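Local coordinates for protein redox-sensing transcriptional repressor rex (Thermoanaerobacter ethanolicus, PDB 3WGG) that probably represses transcription by binding DNA as a homodimer and responds to the cellular NADH/NAD(+) redox state through a bound dinucleotide, at residues V30-S35 with G65-E70; G114-N119 with E136-F141; W175-I180 with E191-S196. All blocks are in the same frame, centred on the assembly; numbering follows the deposited sequence.

Contact 1: V30-S35 with G65-E70; sequences VKRISS and GYNVEE. With SO4 (sulfate ion), chain F.
Backbone bonds between I33 and Y66 hold the two segments together: I33 N gives to Y66 O, and in return Y66 N donates to I33 O, this second bond measuring 2.8 Å. These two residues form the antiparallel hydrogen-bonded pair, while R32 and N67 make the neighbouring non-hydrogen-bonded one. A third backbone bond, V68 N to K31 O (2.8 Å), is almost straight at 178°, and a water that donates to K31 O also accepts from E69 N.

Among the side chains, R32 reaches back over the other strand. Its chain bends at chi3 (71°), which turns the guanidinium so that R32 NH2 donates to G65 O at 2.8 Å while the backbone N of N67 lies beneath one face. G65 O is approached from above its carbonyl plane. R32 NH1 meets N67 CB at 3.5 Å, the arginine and asparagine crossing at about a right angle.

This short two-stranded antiparallel sheet is consistent with the small sheet of a winged-helix DNA-binding domain, as in other Rex repressors, and strand 32-33 lies in the helix-turn-helix region predicted for 17-56. Each strand runs into a helix: S34 stands at the N-cap of helix 35-42, its hydroxyl bonded to E37, and N67 caps helix 68-78, with OD1 accepting from E70 N at 2.9 Å in the amide's carbonyl plane.

The apolar contacts lie on the I33 and Y66 side. I33 CG2 meets V68 CG2 at 3.7 Å, and L25 of helix 9-27 packs against both residues; the Y66 ring turns instead to R50 and L53 of helix 46-54.

G65 comes so close to S34, CA to CA 3.7 Å, that a side chain there would strike the I33 carbonyl. Weak bonds from S35 N and G65 N hold a sulfate, probably from the crystallisation liquor.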
# COMPACT_ATOMS: atom_id res chain seq x y z
N VAL A 30 7.45 3.38 -26.08
CA VAL A 30 8.00 2.05 -26.31
C VAL A 30 6.88 1.14 -26.83
O VAL A 30 5.83 1.04 -26.20
CB VAL A 30 8.57 1.47 -25.03
CG1 VAL A 30 9.02 0.03 -25.26
CG2 VAL A 30 9.74 2.34 -24.54
N LYS A 31 7.13 0.48 -27.96
CA LYS A 31 6.05 -0.14 -28.76
C LYS A 31 5.76 -1.56 -28.31
O LYS A 31 4.60 -2.00 -28.28
CB LYS A 31 6.44 -0.19 -30.24
CG LYS A 31 6.62 1.18 -30.89
CD LYS A 31 5.36 1.97 -30.87
CE LYS A 31 5.62 3.40 -31.28
NZ LYS A 31 4.35 4.13 -31.14
N ARG A 32 6.85 -2.29 -28.08
CA ARG A 32 6.83 -3.69 -27.71
C ARG A 32 7.88 -3.92 -26.64
O ARG A 32 8.84 -3.18 -26.55
CB ARG A 32 7.16 -4.57 -28.90
CG ARG A 32 6.31 -4.34 -30.13
CD ARG A 32 6.46 -5.48 -31.13
NE ARG A 32 5.82 -6.70 -30.65
CZ ARG A 32 4.54 -7.01 -30.84
NH1 ARG A 32 3.71 -6.17 -31.48
NH2 ARG A 32 4.06 -8.16 -30.36
N ILE A 33 7.65 -4.94 -25.82
CA ILE A 33 8.56 -5.33 -24.76
C ILE A 33 8.35 -6.82 -24.54
O ILE A 33 7.21 -7.29 -24.49
CB ILE A 33 8.30 -4.51 -23.44
CG1 ILE A 33 9.35 -4.87 -22.38
CG2 ILE A 33 6.89 -4.71 -22.86
CD1 ILE A 33 9.67 -3.77 -21.44
N SER A 34 9.46 -7.58 -24.46
CA SER A 34 9.43 -9.03 -24.25
C SER A 34 9.17 -9.34 -22.79
O SER A 34 9.29 -8.46 -21.93
CB SER A 34 10.72 -9.70 -24.73
OG SER A 34 11.81 -9.47 -23.83
N SER A 35 8.80 -10.59 -22.49
CA SER A 35 8.58 -10.98 -21.09
C SER A 35 9.86 -10.77 -20.30
O SER A 35 9.82 -10.30 -19.16
CB SER A 35 8.04 -12.41 -20.93
OG SER A 35 8.74 -13.36 -21.72
N GLY A 65 7.53 -10.23 -28.26
CA GLY A 65 7.03 -9.83 -26.97
C GLY A 65 5.64 -9.23 -27.08
O GLY A 65 4.93 -9.45 -28.05
N TYR A 66 5.28 -8.46 -26.07
CA TYR A 66 3.94 -7.90 -25.99
C TYR A 66 3.97 -6.57 -26.69
O TYR A 66 4.92 -5.79 -26.50
CB TYR A 66 3.62 -7.63 -24.53
CG TYR A 66 3.52 -8.89 -23.74
CD1 TYR A 66 2.42 -9.73 -23.89
CD2 TYR A 66 4.53 -9.24 -22.85
CE1 TYR A 66 2.33 -10.92 -23.16
CE2 TYR A 66 4.45 -10.40 -22.13
CZ TYR A 66 3.36 -11.24 -22.30
OH TYR A 66 3.31 -12.39 -21.57
N ASN A 67 2.96 -6.32 -27.51
CA ASN A 67 2.64 -4.95 -27.85
C ASN A 67 2.20 -4.17 -26.60
O ASN A 67 1.30 -4.57 -25.86
CB ASN A 67 1.61 -4.88 -28.99
CG ASN A 67 1.25 -3.46 -29.32
OD1 ASN A 67 0.57 -2.80 -28.55
ND2 ASN A 67 1.76 -2.95 -30.44
N VAL A 68 2.85 -3.03 -26.37
CA VAL A 68 2.69 -2.28 -25.13
C VAL A 68 1.30 -1.64 -24.98
O VAL A 68 0.64 -1.81 -23.94
CB VAL A 68 3.81 -1.24 -25.01
CG1 VAL A 68 3.46 -0.15 -23.98
CG2 VAL A 68 5.13 -1.95 -24.65
N GLU A 69 0.81 -0.96 -26.04
CA GLU A 69 -0.53 -0.39 -25.97
C GLU A 69 -1.57 -1.47 -25.76
O GLU A 69 -2.48 -1.31 -24.96
CB GLU A 69 -0.93 0.48 -27.19
CG GLU A 69 -2.32 1.11 -26.97
CD GLU A 69 -2.85 1.86 -28.18
OE1 GLU A 69 -2.43 1.58 -29.33
OE2 GLU A 69 -3.75 2.69 -27.98
N GLU A 70 -1.46 -2.55 -26.51
CA GLU A 70 -2.44 -3.62 -26.45
C GLU A 70 -2.52 -4.20 -25.05
O GLU A 70 -3.61 -4.45 -24.57
CB GLU A 70 -2.08 -4.75 -27.42
CG GLU A 70 -3.08 -5.93 -27.37
CD GLU A 70 -2.62 -7.10 -28.24
OE1 GLU A 70 -1.57 -6.98 -28.93
OE2 GLU A 70 -3.30 -8.16 -28.27
S SO4 F . 9.23 -12.85 -26.57
O1 SO4 F . 9.82 -11.79 -27.41
O2 SO4 F . 7.79 -12.99 -26.79
O3 SO4 F . 9.83 -14.13 -26.90
O4 SO4 F . 9.52 -12.54 -25.18
O HOH W 1 2.58 -0.28 -28.43

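Contact 2: G114-N119 with E136-F141; sequences GIFDIN and ETVEDF. With 8NA (alpha-Diphosphopyridine nucleotide), chain C.
F116 drives the edge of its ring into the face of F141, a T-shaped pair with planes at 74° and centroids 5.2 Å apart. F116 CZ makes the touch, meeting F141 CG at 3.5 Å near the rim. V138 lies over one face of F116: its CG2 is 3.7 Å from the ring centroid, almost on the normal, a CH-pi contact. At the ring's edge T137 OG1 comes within 3.7 Å of F116 CE1, though that hydroxyl is bonded to D134 O. With chi1 at -172°, F141 CG is trans to the backbone N, and the ring reaches back to the strand, where CZ lies 4.2 Å from G114 CA.

Outside this shell, I88 touches F116, V138 and F141, and M133 touches both phenylalanines, so helix 138-144 is seated on the Rossmann sheet. Replacing F116 with an alanine is likely to leave V138 CG2 and the face of F141 without their aromatic partner and the helix less firmly held against strand 110-117.

Past F116 the strand ends at D117, on the other face of the sheet. D117 OD1 takes the adenosine ribose hydroxyl O3B at 2.9 Å, and OD2 takes O2B in a shorter bond. OD2 also accepts from N119 N in an Asx turn, and OD1 from A92 N. Fixed by backbone amides, the acid is a ready-made acceptor for both hydroxyls of a ribose without a 2'-phosphate, as in NAD-binding Rossmann domains.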
# COMPACT_ATOMS: atom_id res chain seq x y z
N GLY A 114 -18.64 12.91 -2.56
CA GLY A 114 -18.97 13.50 -1.27
C GLY A 114 -17.94 13.10 -0.25
O GLY A 114 -17.26 12.08 -0.42
N ILE A 115 -17.79 13.93 0.77
CA ILE A 115 -16.92 13.64 1.89
C ILE A 115 -17.70 13.91 3.17
O ILE A 115 -18.37 14.94 3.28
CB ILE A 115 -15.68 14.50 1.86
CG1 ILE A 115 -15.08 14.48 0.48
CG2 ILE A 115 -14.64 14.08 2.95
CD1 ILE A 115 -13.97 15.57 0.32
N PHE A 116 -17.57 13.02 4.15
CA PHE A 116 -18.40 13.09 5.32
C PHE A 116 -17.59 13.12 6.61
O PHE A 116 -16.52 12.50 6.72
CB PHE A 116 -19.38 11.91 5.34
CG PHE A 116 -20.28 11.91 4.17
CD1 PHE A 116 -21.53 12.51 4.23
CD2 PHE A 116 -19.86 11.37 2.96
CE1 PHE A 116 -22.35 12.54 3.11
CE2 PHE A 116 -20.67 11.41 1.83
CZ PHE A 116 -21.91 11.97 1.91
N ASP A 117 -18.09 13.89 7.58
CA ASP A 117 -17.45 13.95 8.88
C ASP A 117 -18.46 14.13 9.99
O ASP A 117 -19.61 14.42 9.72
CB ASP A 117 -16.42 15.06 8.91
CG ASP A 117 -15.30 14.77 9.90
OD1 ASP A 117 -14.24 14.34 9.43
OD2 ASP A 117 -15.46 14.96 11.13
N ILE A 118 -18.00 13.94 11.23
CA ILE A 118 -18.81 14.22 12.41
C ILE A 118 -18.54 15.60 12.97
O ILE A 118 -19.39 16.15 13.68
CB ILE A 118 -18.59 13.21 13.56
CG1 ILE A 118 -17.10 12.99 13.85
CG2 ILE A 118 -19.26 11.92 13.26
CD1 ILE A 118 -16.86 12.54 15.26
N ASN A 119 -17.37 16.15 12.67
CA ASN A 119 -16.94 17.46 13.16
C ASN A 119 -17.69 18.62 12.50
O ASN A 119 -17.42 18.95 11.33
CB ASN A 119 -15.42 17.63 12.94
CG ASN A 119 -14.85 18.87 13.63
OD1 ASN A 119 -15.61 19.70 14.17
ND2 ASN A 119 -13.52 19.01 13.63
N GLU A 136 -24.18 12.21 9.15
CA GLU A 136 -25.55 11.84 9.50
C GLU A 136 -26.36 11.56 8.23
O GLU A 136 -27.15 10.61 8.18
CB GLU A 136 -26.20 12.97 10.33
CG GLU A 136 -27.53 12.60 10.89
CD GLU A 136 -27.43 11.28 11.63
OE1 GLU A 136 -26.44 11.07 12.39
OE2 GLU A 136 -28.34 10.44 11.43
N THR A 137 -26.08 12.33 7.18
CA THR A 137 -26.80 12.24 5.91
C THR A 137 -26.29 11.15 5.00
O THR A 137 -26.80 10.99 3.89
CB THR A 137 -26.76 13.57 5.13
OG1 THR A 137 -25.40 13.89 4.74
CG2 THR A 137 -27.34 14.73 5.98
N VAL A 138 -25.29 10.37 5.43
CA VAL A 138 -24.54 9.57 4.44
C VAL A 138 -25.43 8.47 3.84
O VAL A 138 -25.31 8.17 2.66
CB VAL A 138 -23.25 8.96 5.02
CG1 VAL A 138 -23.57 7.75 5.89
CG2 VAL A 138 -22.32 8.58 3.87
N GLU A 139 -26.32 7.89 4.64
CA GLU A 139 -27.13 6.78 4.15
C GLU A 139 -28.07 7.26 3.05
O GLU A 139 -28.16 6.64 1.98
CB GLU A 139 -27.89 6.05 5.26
CG GLU A 139 -26.98 5.08 6.04
CD GLU A 139 -27.72 4.20 7.06
OE1 GLU A 139 -28.48 3.29 6.67
OE2 GLU A 139 -27.46 4.35 8.26
N ASP A 140 -28.70 8.39 3.31
CA ASP A 140 -29.46 9.10 2.30
C ASP A 140 -28.66 9.43 1.05
O ASP A 140 -29.09 9.13 -0.08
CB ASP A 140 -30.10 10.34 2.93
CG ASP A 140 -31.34 9.98 3.77
OD1 ASP A 140 -31.71 8.78 3.82
OD2 ASP A 140 -31.94 10.90 4.38
N PHE A 141 -27.47 10.00 1.24
CA PHE A 141 -26.62 10.41 0.13
C PHE A 141 -26.26 9.22 -0.77
O PHE A 141 -26.20 9.39 -1.99
CB PHE A 141 -25.37 11.10 0.66
CG PHE A 141 -24.52 11.73 -0.41
CD1 PHE A 141 -24.65 13.09 -0.70
CD2 PHE A 141 -23.62 10.97 -1.14
CE1 PHE A 141 -23.86 13.69 -1.68
CE2 PHE A 141 -22.83 11.56 -2.14
CZ PHE A 141 -22.94 12.92 -2.40
PA 8NA C . -7.73 13.02 12.05
O1A 8NA C . -8.03 13.17 13.53
O2A 8NA C . -6.89 14.06 11.32
O5B 8NA C . -9.12 12.76 11.29
C5B 8NA C . -10.11 11.81 11.69
C4B 8NA C . -11.42 12.46 11.27
O4B 8NA C . -12.53 11.59 11.35
C3B 8NA C . -11.75 13.65 12.15
O3B 8NA C . -11.98 14.72 11.24
C2B 8NA C . -13.03 13.21 12.88
O2B 8NA C . -13.94 14.31 13.05
C1B 8NA C . -13.65 12.29 11.87
N9A 8NA C . -14.50 11.24 12.43
C8A 8NA C . -14.39 10.59 13.61
N7A 8NA C . -15.37 9.65 13.64
C5A 8NA C . -16.08 9.76 12.49
C6A 8NA C . -17.19 9.11 11.96
N6A 8NA C . -17.81 8.12 12.63
N1A 8NA C . -17.65 9.48 10.75
C2A 8NA C . -17.10 10.49 10.04
N3A 8NA C . -16.06 11.15 10.54
C4A 8NA C . -15.54 10.79 11.74
O3 8NA C . -6.95 11.59 11.87
PN 8NA C . -6.22 11.22 10.47
O1N 8NA C . -4.80 11.69 10.51
O2N 8NA C . -7.05 11.71 9.30
O5D 8NA C . -6.15 9.60 10.53
C5D 8NA C . -7.28 8.72 10.40
C4D 8NA C . -6.86 7.26 10.66
O4D 8NA C . -5.49 7.06 10.27
C3D 8NA C . -6.91 6.83 12.12
O3D 8NA C . -7.20 5.41 12.17
C2D 8NA C . -5.48 7.00 12.59
O2D 8NA C . -5.29 6.01 13.58
C1D 8NA C . -4.60 6.78 11.35
N1N 8NA C . -4.12 5.37 11.14
C2N 8NA C . -3.00 4.91 11.80
C3N 8NA C . -2.50 3.67 11.66
C7N 8NA C . -1.31 3.31 12.44
O7N 8NA C . -0.92 4.02 13.36
N7N 8NA C . -0.66 2.20 12.07
C4N 8NA C . -3.14 2.68 10.70
C5N 8NA C . -4.33 3.30 9.99
C6N 8NA C . -4.76 4.56 10.21

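Contact 3: W175-I180 with E191-S196; sequences WNFLPI and ENVHLS. With 8NA (alpha-Diphosphopyridine nucleotide), chain C; SO4 (sulfate ion), chain E; SO4 (sulfate ion), chain J.
N176 gives its side-chain amide to N192: ND2 donates to OD1 at 2.7 Å, nearly straight at 174°. N176 CG lies trans to its backbone N (chi1 162°), which sets the amide beside N192. The acceptor sits in the amide plane of N176, yet the N-H reaches N192 OD1 from above that group's own plane, the two amides standing at 90°. The other end of N176 is used too, OD1 accepting from L178 N at 2.8 Å in an Asx turn, while ND2 makes a weak second bond to L178 O. Both amide ends are thus committed, which fixes the rotation of the group.

Backbone bonds run on either side of N176: its N donates to E191 O and its O accepts from V193 N at 2.9 Å. They join parallel strands 173-176 and 189-192, the last pair of the Rossmann sheet within this chain, at the carboxyl ends where the nicotinamide half of the dinucleotide lies; F177 O approaches 8NA C5N at 3.0 Å. A water lies within hydrogen-bonding distance of L178 O and V193 O.

W175 and E191 lie side by side, W175 CD1 against E191 CG at 3.5 Å. S198 of the second subunit meets W175 NE1 and E191 OE2, and R205 of the second subunit pairs with E191 OE1; R13 of the same chain also holds OE2.

V193 CG2 sits over the F177 ring, 3.9 Å from its centroid, and against W175 NE1. Two sulfates, probably from the crystallisation liquor, take the remaining donors: H194 NE2 gives to O2 of one at 2.9 Å. S196 OG donates to O3 of the other at 2.6 Å, with weaker help from the backbone N atoms of L195 and S196.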
# COMPACT_ATOMS: atom_id res chain seq x y z
N TRP A 175 -13.07 0.61 0.94
CA TRP A 175 -11.63 0.65 0.86
C TRP A 175 -11.23 1.19 2.20
O TRP A 175 -11.48 2.37 2.48
CB TRP A 175 -11.20 1.60 -0.27
CG TRP A 175 -9.73 1.56 -0.62
CD1 TRP A 175 -8.89 0.48 -0.59
CD2 TRP A 175 -8.97 2.64 -1.16
NE1 TRP A 175 -7.63 0.84 -1.02
CE2 TRP A 175 -7.65 2.16 -1.39
CE3 TRP A 175 -9.26 3.99 -1.43
CZ2 TRP A 175 -6.61 2.98 -1.88
CZ3 TRP A 175 -8.24 4.80 -1.97
CH2 TRP A 175 -6.93 4.29 -2.17
N ASN A 176 -10.68 0.32 3.06
CA ASN A 176 -10.57 0.66 4.45
C ASN A 176 -9.14 0.98 4.84
O ASN A 176 -8.25 0.12 4.67
CB ASN A 176 -11.13 -0.50 5.31
CG ASN A 176 -10.67 -0.43 6.78
OD1 ASN A 176 -10.79 0.60 7.44
ND2 ASN A 176 -10.17 -1.57 7.31
N PHE A 177 -8.91 2.18 5.37
CA PHE A 177 -7.56 2.55 5.84
C PHE A 177 -7.24 2.19 7.30
O PHE A 177 -6.09 2.30 7.73
CB PHE A 177 -7.21 4.03 5.57
CG PHE A 177 -6.87 4.30 4.12
CD1 PHE A 177 -5.55 4.42 3.73
CD2 PHE A 177 -7.86 4.40 3.16
CE1 PHE A 177 -5.22 4.69 2.41
CE2 PHE A 177 -7.56 4.64 1.84
CZ PHE A 177 -6.18 4.78 1.46
N LEU A 178 -8.24 1.71 8.04
CA LEU A 178 -8.05 1.37 9.47
C LEU A 178 -7.52 -0.05 9.74
O LEU A 178 -7.94 -1.01 9.08
CB LEU A 178 -9.32 1.63 10.29
CG LEU A 178 -10.44 2.54 9.77
CD1 LEU A 178 -11.37 2.84 10.91
CD2 LEU A 178 -9.97 3.82 9.14
N PRO A 179 -6.60 -0.20 10.74
CA PRO A 179 -6.15 -1.55 11.10
C PRO A 179 -7.11 -2.19 12.09
O PRO A 179 -6.77 -2.38 13.25
CB PRO A 179 -4.81 -1.29 11.76
CG PRO A 179 -5.02 0.00 12.46
CD PRO A 179 -5.92 0.83 11.54
N ILE A 180 -8.31 -2.48 11.63
CA ILE A 180 -9.30 -3.24 12.39
C ILE A 180 -9.58 -4.23 11.30
O ILE A 180 -9.30 -3.93 10.15
CB ILE A 180 -10.60 -2.40 12.57
CG1 ILE A 180 -10.36 -1.21 13.47
CG2 ILE A 180 -11.77 -3.26 13.08
CD1 ILE A 180 -10.45 -1.51 14.98
N GLU A 191 -11.38 -4.11 1.08
CA GLU A 191 -9.96 -4.05 0.75
C GLU A 191 -9.35 -3.20 1.81
O GLU A 191 -9.70 -2.04 1.95
CB GLU A 191 -9.73 -3.42 -0.65
CG GLU A 191 -8.25 -2.97 -0.94
CD GLU A 191 -7.23 -4.13 -1.02
OE1 GLU A 191 -7.63 -5.30 -0.83
OE2 GLU A 191 -6.01 -3.87 -1.21
N ASN A 192 -8.44 -3.81 2.58
CA ASN A 192 -7.77 -3.13 3.71
C ASN A 192 -6.37 -2.69 3.33
O ASN A 192 -5.59 -3.46 2.80
CB ASN A 192 -7.69 -4.08 4.92
CG ASN A 192 -9.07 -4.52 5.36
OD1 ASN A 192 -9.93 -3.68 5.61
ND2 ASN A 192 -9.31 -5.82 5.43
N VAL A 193 -6.09 -1.41 3.52
CA VAL A 193 -4.76 -0.90 3.18
C VAL A 193 -3.92 -1.12 4.44
O VAL A 193 -4.37 -0.82 5.56
CB VAL A 193 -4.83 0.63 2.86
CG1 VAL A 193 -3.41 1.23 2.61
CG2 VAL A 193 -5.78 0.88 1.69
N HIS A 194 -2.72 -1.63 4.27
CA HIS A 194 -1.83 -1.80 5.40
C HIS A 194 -0.49 -1.20 5.02
O HIS A 194 0.34 -1.93 4.47
CB HIS A 194 -1.65 -3.31 5.64
CG HIS A 194 -2.91 -3.98 6.09
ND1 HIS A 194 -3.49 -3.68 7.31
CD2 HIS A 194 -3.72 -4.88 5.49
CE1 HIS A 194 -4.60 -4.38 7.45
NE2 HIS A 194 -4.75 -5.13 6.37
N LEU A 195 -0.25 0.05 5.39
CA LEU A 195 0.99 0.72 5.01
C LEU A 195 2.18 0.06 5.70
O LEU A 195 3.27 0.12 5.17
CB LEU A 195 0.95 2.21 5.38
CG LEU A 195 -0.17 3.03 4.69
CD1 LEU A 195 -0.07 4.55 5.12
CD2 LEU A 195 0.01 2.84 3.16
N SER A 196 1.98 -0.57 6.85
CA SER A 196 3.09 -1.26 7.55
C SER A 196 3.61 -2.42 6.69
O SER A 196 4.79 -2.71 6.77
CB SER A 196 2.71 -1.81 8.94
OG SER A 196 1.69 -2.80 8.75
PA 8NA C . -7.73 13.02 12.05
O1A 8NA C . -8.03 13.17 13.53
O2A 8NA C . -6.89 14.06 11.32
O5B 8NA C . -9.12 12.76 11.29
C5B 8NA C . -10.11 11.81 11.69
C4B 8NA C . -11.42 12.46 11.27
O4B 8NA C . -12.53 11.59 11.35
C3B 8NA C . -11.75 13.65 12.15
O3B 8NA C . -11.98 14.72 11.24
C2B 8NA C . -13.03 13.21 12.88
O2B 8NA C . -13.94 14.31 13.05
C1B 8NA C . -13.65 12.29 11.87
N9A 8NA C . -14.50 11.24 12.43
C8A 8NA C . -14.39 10.59 13.61
N7A 8NA C . -15.37 9.65 13.64
C5A 8NA C . -16.08 9.76 12.49
C6A 8NA C . -17.19 9.11 11.96
N6A 8NA C . -17.81 8.12 12.63
N1A 8NA C . -17.65 9.48 10.75
C2A 8NA C . -17.10 10.49 10.04
N3A 8NA C . -16.06 11.15 10.54
C4A 8NA C . -15.54 10.79 11.74
O3 8NA C . -6.95 11.59 11.87
PN 8NA C . -6.22 11.22 10.47
O1N 8NA C . -4.80 11.69 10.51
O2N 8NA C . -7.05 11.71 9.30
O5D 8NA C . -6.15 9.60 10.53
C5D 8NA C . -7.28 8.72 10.40
C4D 8NA C . -6.86 7.26 10.66
O4D 8NA C . -5.49 7.06 10.27
C3D 8NA C . -6.91 6.83 12.12
O3D 8NA C . -7.20 5.41 12.17
C2D 8NA C . -5.48 7.00 12.59
O2D 8NA C . -5.29 6.01 13.58
C1D 8NA C . -4.60 6.78 11.35
N1N 8NA C . -4.12 5.37 11.14
C2N 8NA C . -3.00 4.91 11.80
C3N 8NA C . -2.50 3.67 11.66
C7N 8NA C . -1.31 3.31 12.44
O7N 8NA C . -0.92 4.02 13.36
N7N 8NA C . -0.66 2.20 12.07
C4N 8NA C . -3.14 2.68 10.70
C5N 8NA C . -4.33 3.30 9.99
C6N 8NA C . -4.76 4.56 10.21
S SO4 E . -1.14 -0.49 9.23
O1 SO4 E . -0.48 -0.44 10.53
O2 SO4 E . -0.88 0.71 8.49
O3 SO4 E . -0.69 -1.70 8.55
O4 SO4 E . -2.57 -0.49 9.41
S SO4 J . -5.99 -8.34 4.89
O1 SO4 J . -6.00 -7.41 3.76
O2 SO4 J . -6.15 -7.61 6.15
O3 SO4 J . -7.13 -9.25 4.77
O4 SO4 J . -4.73 -9.10 4.86
O HOH W 2 -6.68 -1.53 6.89

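Contacts 2 and 3 belong to one Rossmann sheet, on strands separated by others, and meet opposite ends of the same bound dinucleotide: contact 2 binds the adenosine ribose, and contact 3 packs against the nicotinamide. Their centres are 21 Å apart and their nearest atoms about 11 Å, so the cofactor spans the gap. Contact 1 stands apart in the DNA-binding domain, its centre 45 Å from that of contact 2 and 34 Å from that of contact 3, and touches no dinucleotide. Contact 3 also meets the second subunit, through W175 and E191.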